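Local atomic coordinates of hybrid kinase (Caulobacter vibrioides, PDB entry 6QRL), a protein that probably transfers phosphate from ATP to histidine as a hybrid sensor kinase, and whose pseudo-receiver domain, the part described here, binds cyclic di-GMP. Residues A57-G60 / A64-P67; G95-P100 / A104-Q109; R24-E27 / R32-A35. All coordinates share one frame; numbering follows the deposited sequence.

Contact 1. Residues A57-G60 / A64-P67; sequences ALSG and ALKP. With SO4 (sulfate ion), chain D.
Leu65 lies alongside Ser59 and illustrates how an irregular loop can be held by one backbone bond with a leucine packed beside a serine hydroxyl. Starting at the root of the leucine, CB lies 3.7 Å from Ser59 OG. The branch point comes closer, with Leu65 CG 3.4 Å from the same Ser59 OG. Beyond the fork the methyls part: CD1 stays near the hydroxyl, while CD2 passes along the backbone of 57-60, reaching Leu58 C at 4.2 Å and loosely meeting Leu58 CB. The hydroxyl itself is engaged elsewhere, since Ser59 OG sits beside its own backbone N (chi1 -55°) and is hydrogen-bonded to Ala56 O, so the leucine touches an oxygen whose polar need is met within its own turn.

The directed link is Gly60 N to Ala64 O, 3.0 Å long and nearly straight at 161°, with the donor in the carbonyl plane. Ser59 CA adds a CA-H...O contact to the same Ala64 O at 3.3 Å. At the outer end, Ala64 N donates to sulfate O3 over 3.0 Å, and Arg62 N binds the same ion, which probably came from the crystallisation liquor. On its inner side Leu65 packs on Leu88, Phe93 and Val75. The chemistry thus implies a loop closed by backbone polarity at its partly exposed outer end and seated by a leucine at its buried end.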
loop_
_atom_site.group_PDB
_atom_site.type_symbol
_atom_site.label_atom_id
_atom_site.label_comp_id
_atom_site.label_asym_id
_atom_site.label_seq_id
_atom_site.Cartn_x
_atom_site.Cartn_y
_atom_site.Cartn_z
ATOM N N ALA A 57 1.677 -9.175 6.049
ATOM C CA ALA A 57 0.856 -10.185 6.748
ATOM C C ALA A 57 -0.127 -10.876 5.780
ATOM O O ALA A 57 -0.547 -11.983 6.101
ATOM C CB ALA A 57 0.129 -9.533 7.891
ATOM N N LEU A 58 -0.476 -10.267 4.641
ATOM C CA LEU A 58 -1.393 -10.878 3.639
ATOM C C LEU A 58 -0.679 -11.856 2.706
ATOM O O LEU A 58 -1.389 -12.462 1.916
ATOM C CB LEU A 58 -2.052 -9.791 2.793
ATOM C CG LEU A 58 -3.012 -8.900 3.573
ATOM C CD1 LEU A 58 -3.364 -7.651 2.782
ATOM C CD2 LEU A 58 -4.248 -9.673 3.957
ATOM N N SER A 59 0.645 -11.978 2.767
ATOM C CA SER A 59 1.432 -12.921 1.931
ATOM C C SER A 59 0.916 -14.350 2.162
ATOM O O SER A 59 0.407 -14.614 3.258
ATOM C CB SER A 59 2.903 -12.841 2.278
ATOM O OG SER A 59 3.387 -11.494 2.158
ATOM N N GLY A 60 1.086 -15.231 1.172
ATOM C CA GLY A 60 0.972 -16.687 1.333
ATOM C C GLY A 60 2.040 -17.234 2.280
ATOM O O GLY A 60 2.960 -16.518 2.679
ATOM N N ALA A 64 4.514 -15.291 -1.134
ATOM C CA ALA A 64 3.919 -14.726 -2.380
ATOM C C ALA A 64 2.952 -13.588 -2.049
ATOM O O ALA A 64 2.101 -13.766 -1.189
ATOM C CB ALA A 64 3.198 -15.759 -3.210
ATOM N N LEU A 65 3.104 -12.449 -2.720
ATOM C CA LEU A 65 2.271 -11.250 -2.499
ATOM C C LEU A 65 2.263 -10.496 -3.829
ATOM O O LEU A 65 3.350 -10.004 -4.219
ATOM C CB LEU A 65 2.908 -10.418 -1.379
ATOM C CG LEU A 65 1.995 -9.680 -0.388
ATOM C CD1 LEU A 65 2.493 -8.274 -0.129
ATOM C CD2 LEU A 65 0.521 -9.710 -0.723
ATOM N N LYS A 66 1.116 -10.440 -4.496
ATOM C CA LYS A 66 0.990 -9.816 -5.839
ATOM C C LYS A 66 0.376 -8.433 -5.660
ATOM O O LYS A 66 -0.777 -8.298 -5.260
ATOM C CB LYS A 66 0.109 -10.638 -6.787
ATOM C CG LYS A 66 0.184 -12.144 -6.627
ATOM C CD LYS A 66 1.501 -12.755 -7.102
ATOM C CE LYS A 66 1.627 -14.225 -6.739
ATOM N NZ LYS A 66 3.045 -14.639 -6.610
ATOM N N PRO A 67 1.095 -7.365 -6.026
ATOM C CA PRO A 67 0.502 -6.038 -6.059
ATOM C C PRO A 67 -0.438 -5.996 -7.268
ATOM O O PRO A 67 -0.126 -6.547 -8.315
ATOM C CB PRO A 67 1.755 -5.162 -6.190
ATOM C CG PRO A 67 2.668 -5.972 -7.064
ATOM C CD PRO A 67 2.460 -7.389 -6.576
HETATM S S SO4 D . 2.529 -19.092 -1.124
HETATM O O1 SO4 D . 3.053 -19.464 -2.411
HETATM O O2 SO4 D . 2.623 -20.214 -0.222
HETATM O O3 SO4 D . 3.323 -18.005 -0.595
HETATM O O4 SO4 D . 1.149 -18.695 -1.259
#

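Contact 2. Residues G95-P100 / A104-Q109; sequences GYLIKP and ASLVAQ. With C2E (9,9'-[(2R,3R,3aS,5S,7aR,9R,10R,10aS,12S,14aR)-3,5,10,12-tetrahydroxy-5,12-dioxidooctahydro-2H,7H-difuro[3,2-d:3',2'-j][1,3,7,9,2,8]tetraoxadiphosphacyclododecine-2,9-diyl]bis(2-amino-1,9-dihydro-6H-purin-6-one)), chain C.
Gln109 spreads its carboxamide over one face of a cyclic di-GMP guanine, the NE2 atom 3.4 Å from ligand N1. A bend at chi2 (-57°) brings the amide over the N1-C6 side of the base, and the last torsion lays it nearly parallel to the ring, while Gln109 CG touches Tyr96 O and Leu97 CD2. The opposite face of this guanine is covered by the Tyr96 ring, nearly parallel to it, with ligand N1 3.5 Å above the ring plane and over its centre. Tyr96 holds CG between its backbone N and carbonyl carbon (chi1 69°), which carries the ring out beneath the base and its hydroxyl to the phosphate: Tyr96 OH donates to ligand O2P at 2.7 Å, in the ring plane at the edge.

Between these covers the backbone of Tyr96 reads the base. Its N donates to ligand O6, and Tyr96 O accepts from both ligand N1, at 2.7 Å, and ligand N2. The second guanine is met differently: Ser105 OG donates to ligand N71 at 2.8 Å, and Pro100 O, after a cis peptide bond, accepts from ligand N11 and N21.

Strand 95-98 and helix 104-109 run almost antiparallel, their axes 8.9 Å apart, and touch directly mainly through Leu97, whose CD2 meets Ser105 O at 3.5 Å. No hydrogen bond joins strand to helix; the ligand bridges them. The chemistry implies a cyclic di-GMP site built by strand and helix together, one guanine sandwiched and read at its edge, the other held by directed bonds.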
loop_
_atom_site.group_PDB
_atom_site.type_symbol
_atom_site.label_atom_id
_atom_site.label_comp_id
_atom_site.label_asym_id
_atom_site.label_seq_id
_atom_site.Cartn_x
_atom_site.Cartn_y
_atom_site.Cartn_z
ATOM N N GLY A 95 7.732 0.309 -3.517
ATOM C CA GLY A 95 8.616 0.488 -2.355
ATOM C C GLY A 95 8.050 -0.241 -1.148
ATOM O O GLY A 95 7.052 -0.988 -1.270
ATOM N N TYR A 96 8.707 -0.063 -0.025
ATOM C CA TYR A 96 8.367 -0.727 1.251
ATOM C C TYR A 96 8.370 0.335 2.354
ATOM O O TYR A 96 8.982 1.415 2.194
ATOM C CB TYR A 96 9.358 -1.849 1.551
ATOM C CG TYR A 96 10.749 -1.379 1.875
ATOM C CD1 TYR A 96 11.715 -1.269 0.889
ATOM C CD2 TYR A 96 11.085 -1.015 3.176
ATOM C CE1 TYR A 96 12.984 -0.786 1.179
ATOM C CE2 TYR A 96 12.352 -0.564 3.490
ATOM C CZ TYR A 96 13.312 -0.466 2.494
ATOM O OH TYR A 96 14.546 -0.001 2.820
ATOM N N LEU A 97 7.689 0.012 3.442
ATOM C CA LEU A 97 7.692 0.737 4.724
ATOM C C LEU A 97 7.953 -0.304 5.805
ATOM O O LEU A 97 7.379 -1.415 5.693
ATOM C CB LEU A 97 6.321 1.392 4.892
ATOM C CG LEU A 97 6.074 2.584 3.979
ATOM C CD1 LEU A 97 4.618 3.024 4.012
ATOM C CD2 LEU A 97 7.004 3.715 4.373
ATOM N N ILE A 98 8.758 0.042 6.800
ATOM C CA ILE A 98 9.105 -0.835 7.950
ATOM C C ILE A 98 8.125 -0.531 9.084
ATOM O O ILE A 98 7.972 0.647 9.437
ATOM C CB ILE A 98 10.568 -0.616 8.378
ATOM C CG1 ILE A 98 11.558 -0.912 7.245
ATOM C CG2 ILE A 98 10.878 -1.410 9.640
ATOM C CD1 ILE A 98 11.542 -2.363 6.769
ATOM N N LYS A 99 7.476 -1.576 9.607
ATOM C CA LYS A 99 6.586 -1.563 10.795
ATOM C C LYS A 99 7.461 -1.551 12.042
ATOM O O LYS A 99 8.375 -2.357 12.140
ATOM C CB LYS A 99 5.658 -2.780 10.780
ATOM C CG LYS A 99 4.516 -2.698 9.782
ATOM C CD LYS A 99 3.630 -3.963 9.737
ATOM C CE LYS A 99 4.318 -5.191 9.166
ATOM N NZ LYS A 99 3.431 -6.374 9.296
ATOM N N PRO A 100 7.261 -0.631 13.017
ATOM C CA PRO A 100 6.126 0.300 13.024
ATOM C C PRO A 100 6.395 1.537 12.144
ATOM O O PRO A 100 7.503 2.019 12.210
ATOM C CB PRO A 100 6.065 0.720 14.515
ATOM C CG PRO A 100 7.533 0.683 14.980
ATOM C CD PRO A 100 8.211 -0.382 14.129
ATOM N N ALA A 104 6.605 10.356 8.343
ATOM C CA ALA A 104 7.425 10.990 7.280
ATOM C C ALA A 104 7.749 9.971 6.176
ATOM O O ALA A 104 7.782 10.355 5.004
ATOM C CB ALA A 104 8.689 11.591 7.863
ATOM N N SER A 105 7.973 8.707 6.543
ATOM C CA SER A 105 8.327 7.633 5.588
ATOM C C SER A 105 7.089 7.276 4.774
ATOM O O SER A 105 7.210 7.089 3.547
ATOM C CB SER A 105 8.902 6.443 6.286
ATOM O OG SER A 105 10.176 6.722 6.836
ATOM N N LEU A 106 5.941 7.170 5.446
ATOM C CA LEU A 106 4.648 6.873 4.779
ATOM C C LEU A 106 4.402 7.950 3.713
ATOM O O LEU A 106 4.147 7.596 2.546
ATOM C CB LEU A 106 3.528 6.825 5.825
ATOM C CG LEU A 106 2.142 6.470 5.274
ATOM C CD1 LEU A 106 1.266 5.859 6.372
ATOM C CD2 LEU A 106 1.474 7.701 4.671
ATOM N N VAL A 107 4.531 9.217 4.098
ATOM C CA VAL A 107 4.322 10.376 3.184
ATOM C C VAL A 107 5.255 10.265 1.964
ATOM O O VAL A 107 4.774 10.391 0.835
ATOM C CB VAL A 107 4.525 11.699 3.951
ATOM C CG1 VAL A 107 4.612 12.885 3.013
ATOM C CG2 VAL A 107 3.412 11.892 4.985
ATOM N N ALA A 108 6.555 10.061 2.164
ATOM C CA ALA A 108 7.541 9.967 1.066
ATOM C C ALA A 108 7.160 8.807 0.136
ATOM O O ALA A 108 7.143 9.042 -1.064
ATOM C CB ALA A 108 8.940 9.816 1.618
ATOM N N GLN A 109 6.809 7.609 0.637
ATOM C CA GLN A 109 6.546 6.455 -0.270
ATOM C C GLN A 109 5.209 6.633 -1.015
ATOM O O GLN A 109 5.107 6.176 -2.158
ATOM C CB GLN A 109 6.609 5.136 0.484
ATOM C CG GLN A 109 8.023 4.768 0.922
ATOM C CD GLN A 109 9.004 4.692 -0.222
ATOM O OE1 GLN A 109 8.722 4.069 -1.249
ATOM N NE2 GLN A 109 10.159 5.333 -0.050
HETATM P P1 C2E C . 16.451 1.475 5.300
HETATM O O2P C2E C . 15.090 0.815 5.307
HETATM O O1P C2E C . 17.655 0.686 4.881
HETATM O "O5'" C2E C . 16.331 2.663 4.233
HETATM C "C5'" C2E C . 17.528 3.318 3.807
HETATM C "C4'" C2E C . 17.131 4.368 2.814
HETATM O "O4'" C2E C . 16.636 3.739 1.617
HETATM C "C3'" C2E C . 15.987 5.265 3.257
HETATM O "O3'" C2E C . 16.571 6.274 4.099
HETATM C "C2'" C2E C . 15.404 5.750 1.911
HETATM O "O2'" C2E C . 15.841 7.051 1.582
HETATM C "C1'" C2E C . 15.894 4.702 0.902
HETATM N N9 C2E C . 14.854 3.954 0.197
HETATM C C8 C2E C . 14.950 3.479 -1.090
HETATM N N7 C2E C . 13.909 2.768 -1.453
HETATM C C5 C2E C . 13.087 2.752 -0.336
HETATM C C6 C2E C . 11.828 2.139 -0.140
HETATM O O6 C2E C . 11.188 1.432 -0.921
HETATM N N1 C2E C . 11.342 2.358 1.148
HETATM C C2 C2E C . 11.972 3.093 2.125
HETATM N N2 C2E C . 11.338 3.183 3.305
HETATM N N3 C2E C . 13.160 3.676 1.947
HETATM C C4 C2E C . 13.658 3.469 0.698
HETATM P P11 C2E C . 15.663 6.794 5.315
HETATM O O21 C2E C . 14.296 6.997 4.736
HETATM O O11 C2E C . 16.371 7.948 5.964
HETATM O O5A C2E C . 15.661 5.590 6.373
HETATM C C5A C2E C . 16.820 5.316 7.215
HETATM C C4A C2E C . 16.520 4.127 8.094
HETATM O O4A C2E C . 15.570 4.513 9.118
HETATM C C3A C2E C . 15.860 2.934 7.409
HETATM O O3A C2E C . 16.850 2.165 6.710
HETATM C C2A C2E C . 15.209 2.229 8.596
HETATM O O2A C2E C . 16.029 1.460 9.440
HETATM C C1A C2E C . 14.725 3.418 9.427
HETATM N N91 C2E C . 13.358 3.764 9.084
HETATM C C81 C2E C . 12.989 4.558 8.029
HETATM N N71 C2E C . 11.688 4.665 7.890
HETATM C C51 C2E C . 11.180 3.883 8.917
HETATM C C61 C2E C . 9.834 3.635 9.266
HETATM O O61 C2E C . 8.814 4.006 8.669
HETATM N N11 C2E C . 9.754 2.804 10.387
HETATM C C21 C2E C . 10.824 2.293 11.086
HETATM N N21 C2E C . 10.515 1.538 12.152
HETATM N N31 C2E C . 12.093 2.503 10.745
HETATM C C41 C2E C . 12.197 3.318 9.667
#

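Contact 3. Residues R24-E27 / R32-A35; sequences RQIE and RAYA
Ile26 and Ala33 supply the apolar part of the contact, a helix side chain meeting the single methyl of an alanine on a strand. Both residues direct their CB atoms at the partner segment, and the isoleucine engages with more than one branch. Its CG2 lies 3.9 Å from Ala33 CB, while CD1, at the end of the other branch, reaches the same Ala33 CB at 4.1 Å, so the alanine methyl is approached from two arms of one side chain. With CG2 anti to the backbone N and CG1 beside it (chi1 -72°), the short branch is aimed at the strand backbone.

A second kind of contact is methyl against peptide. Ile26 CG2 rests 3.8 Å from Arg32 C and touches Arg32 O and Ala33 N as well, covering the peptide link between the two strand residues. Arg32 takes part through this backbone, its CB being turned away from the helix.

The third kind is a charged side chain that touches with its CG and one carboxylate oxygen. Glu27 is extended beyond CG, so the aliphatic part passes Ala33, with Glu27 CG 4.1 Å from Ala33 CB, and its carboxylate oxygen OE1 comes to 3.9 Å from the same methyl. No hydrogen bond crosses between the segments; van der Waals contact carries the join.

In the fold, the contact closes the beta-alpha-beta unit of strand 8-12, helix 16-28 and strand 32-36. Strand 32-36 is an outermost strand of the parallel sheet, and Arg32 and Tyr34 hydrogen-bond through their backbones to Arg7, Val9 and Ile11 alongside. From the helix, Gln25 NE2 is hydrogen-bonded to Leu101 O, tying the same helix to the loop ahead of helix 103-111.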
loop_
_atom_site.group_PDB
_atom_site.type_symbol
_atom_site.label_atom_id
_atom_site.label_comp_id
_atom_site.label_asym_id
_atom_site.label_seq_id
_atom_site.Cartn_x
_atom_site.Cartn_y
_atom_site.Cartn_z
ATOM N N ARG A 24 -5.028 6.750 10.786
ATOM C CA ARG A 24 -4.811 7.999 11.571
ATOM C C ARG A 24 -3.576 8.755 11.040
ATOM O O ARG A 24 -3.659 9.987 10.959
ATOM C CB ARG A 24 -4.753 7.687 13.071
ATOM C CG ARG A 24 -6.093 7.237 13.648
ATOM C CD ARG A 24 -6.064 7.116 15.174
ATOM N NE ARG A 24 -6.506 5.831 15.722
ATOM C CZ ARG A 24 -7.678 5.593 16.328
ATOM N NH1 ARG A 24 -8.598 6.542 16.452
ATOM N NH2 ARG A 24 -7.931 4.383 16.807
ATOM N N GLN A 25 -2.493 8.055 10.650
ATOM C CA GLN A 25 -1.268 8.686 10.081
ATOM C C GLN A 25 -1.592 9.308 8.727
ATOM O O GLN A 25 -1.147 10.447 8.508
ATOM C CB GLN A 25 -0.118 7.697 9.922
ATOM C CG GLN A 25 0.478 7.312 11.262
ATOM C CD GLN A 25 1.575 6.314 11.056
ATOM O OE1 GLN A 25 1.407 5.380 10.275
ATOM N NE2 GLN A 25 2.715 6.550 11.696
ATOM N N ILE A 26 -2.380 8.624 7.881
ATOM C CA ILE A 26 -2.741 9.161 6.538
ATOM C C ILE A 26 -3.482 10.482 6.751
ATOM O O ILE A 26 -3.102 11.455 6.112
ATOM C CB ILE A 26 -3.567 8.143 5.744
ATOM C CG1 ILE A 26 -2.705 6.969 5.277
ATOM C CG2 ILE A 26 -4.296 8.804 4.586
ATOM C CD1 ILE A 26 -3.495 5.727 4.942
ATOM N N GLU A 27 -4.496 10.488 7.637
ATOM C CA GLU A 27 -5.390 11.656 7.816
ATOM C C GLU A 27 -4.645 12.814 8.495
ATOM O O GLU A 27 -4.919 13.953 8.108
ATOM C CB GLU A 27 -6.661 11.269 8.565
ATOM C CG GLU A 27 -7.560 10.352 7.764
ATOM C CD GLU A 27 -8.808 9.960 8.533
ATOM O OE1 GLU A 27 -9.063 8.732 8.703
ATOM O OE2 GLU A 27 -9.517 10.892 8.980
ATOM N N ARG A 32 -6.739 11.233 2.567
ATOM C CA ARG A 32 -8.002 10.483 2.826
ATOM C C ARG A 32 -7.679 8.989 2.874
ATOM O O ARG A 32 -7.063 8.496 1.895
ATOM C CB ARG A 32 -9.045 10.781 1.747
ATOM C CG ARG A 32 -10.001 11.920 2.097
ATOM C CD ARG A 32 -11.226 12.051 1.179
ATOM N NE ARG A 32 -11.141 13.268 0.372
ATOM C CZ ARG A 32 -10.215 13.529 -0.565
ATOM N NH1 ARG A 32 -9.274 12.647 -0.865
ATOM N NH2 ARG A 32 -10.231 14.689 -1.201
ATOM N N ALA A 33 -8.088 8.318 3.962
ATOM C CA ALA A 33 -7.745 6.911 4.287
ATOM C C ALA A 33 -8.905 5.984 3.916
ATOM O O ALA A 33 -10.038 6.340 4.218
ATOM C CB ALA A 33 -7.379 6.761 5.752
ATOM N N TYR A 34 -8.609 4.849 3.286
ATOM C CA TYR A 34 -9.573 3.787 2.887
ATOM C C TYR A 34 -9.105 2.457 3.493
ATOM O O TYR A 34 -8.195 1.842 2.938
ATOM C CB TYR A 34 -9.761 3.747 1.357
ATOM C CG TYR A 34 -10.334 5.040 0.843
ATOM C CD1 TYR A 34 -9.486 6.091 0.558
ATOM C CD2 TYR A 34 -11.705 5.268 0.755
ATOM C CE1 TYR A 34 -9.974 7.324 0.154
ATOM C CE2 TYR A 34 -12.210 6.501 0.357
ATOM C CZ TYR A 34 -11.336 7.532 0.043
ATOM O OH TYR A 34 -11.759 8.779 -0.311
ATOM N N ALA A 35 -9.656 2.070 4.650
ATOM C CA ALA A 35 -9.228 0.865 5.406
ATOM C C ALA A 35 -9.892 -0.374 4.804
ATOM O O ALA A 35 -11.086 -0.313 4.528
ATOM C CB ALA A 35 -9.597 1.011 6.863
#

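How the contacts relate
The three contacts show how one receiver-type domain changes its chemistry with position. Contact 2 is buried, contact 3 only partly so, and contact 1 lies at the surface in the loop between strands 51-55 and 73-77. Contacts 2 and 3 reach opposite edges of the same parallel sheet, through strands 95-98 and 32-36, and meet where Leu106 CD1 packs against Gln25 OE1 at 3.9 Å. Contact 1 touches neither, its centre about 18 Å from that of contact 2. Its segments share a backbone hydrogen bond, whereas the strand-helix pairs of contacts 2 and 3 have none: contact 3 relies on apolar packing, and contact 2 adds a bridging ligand.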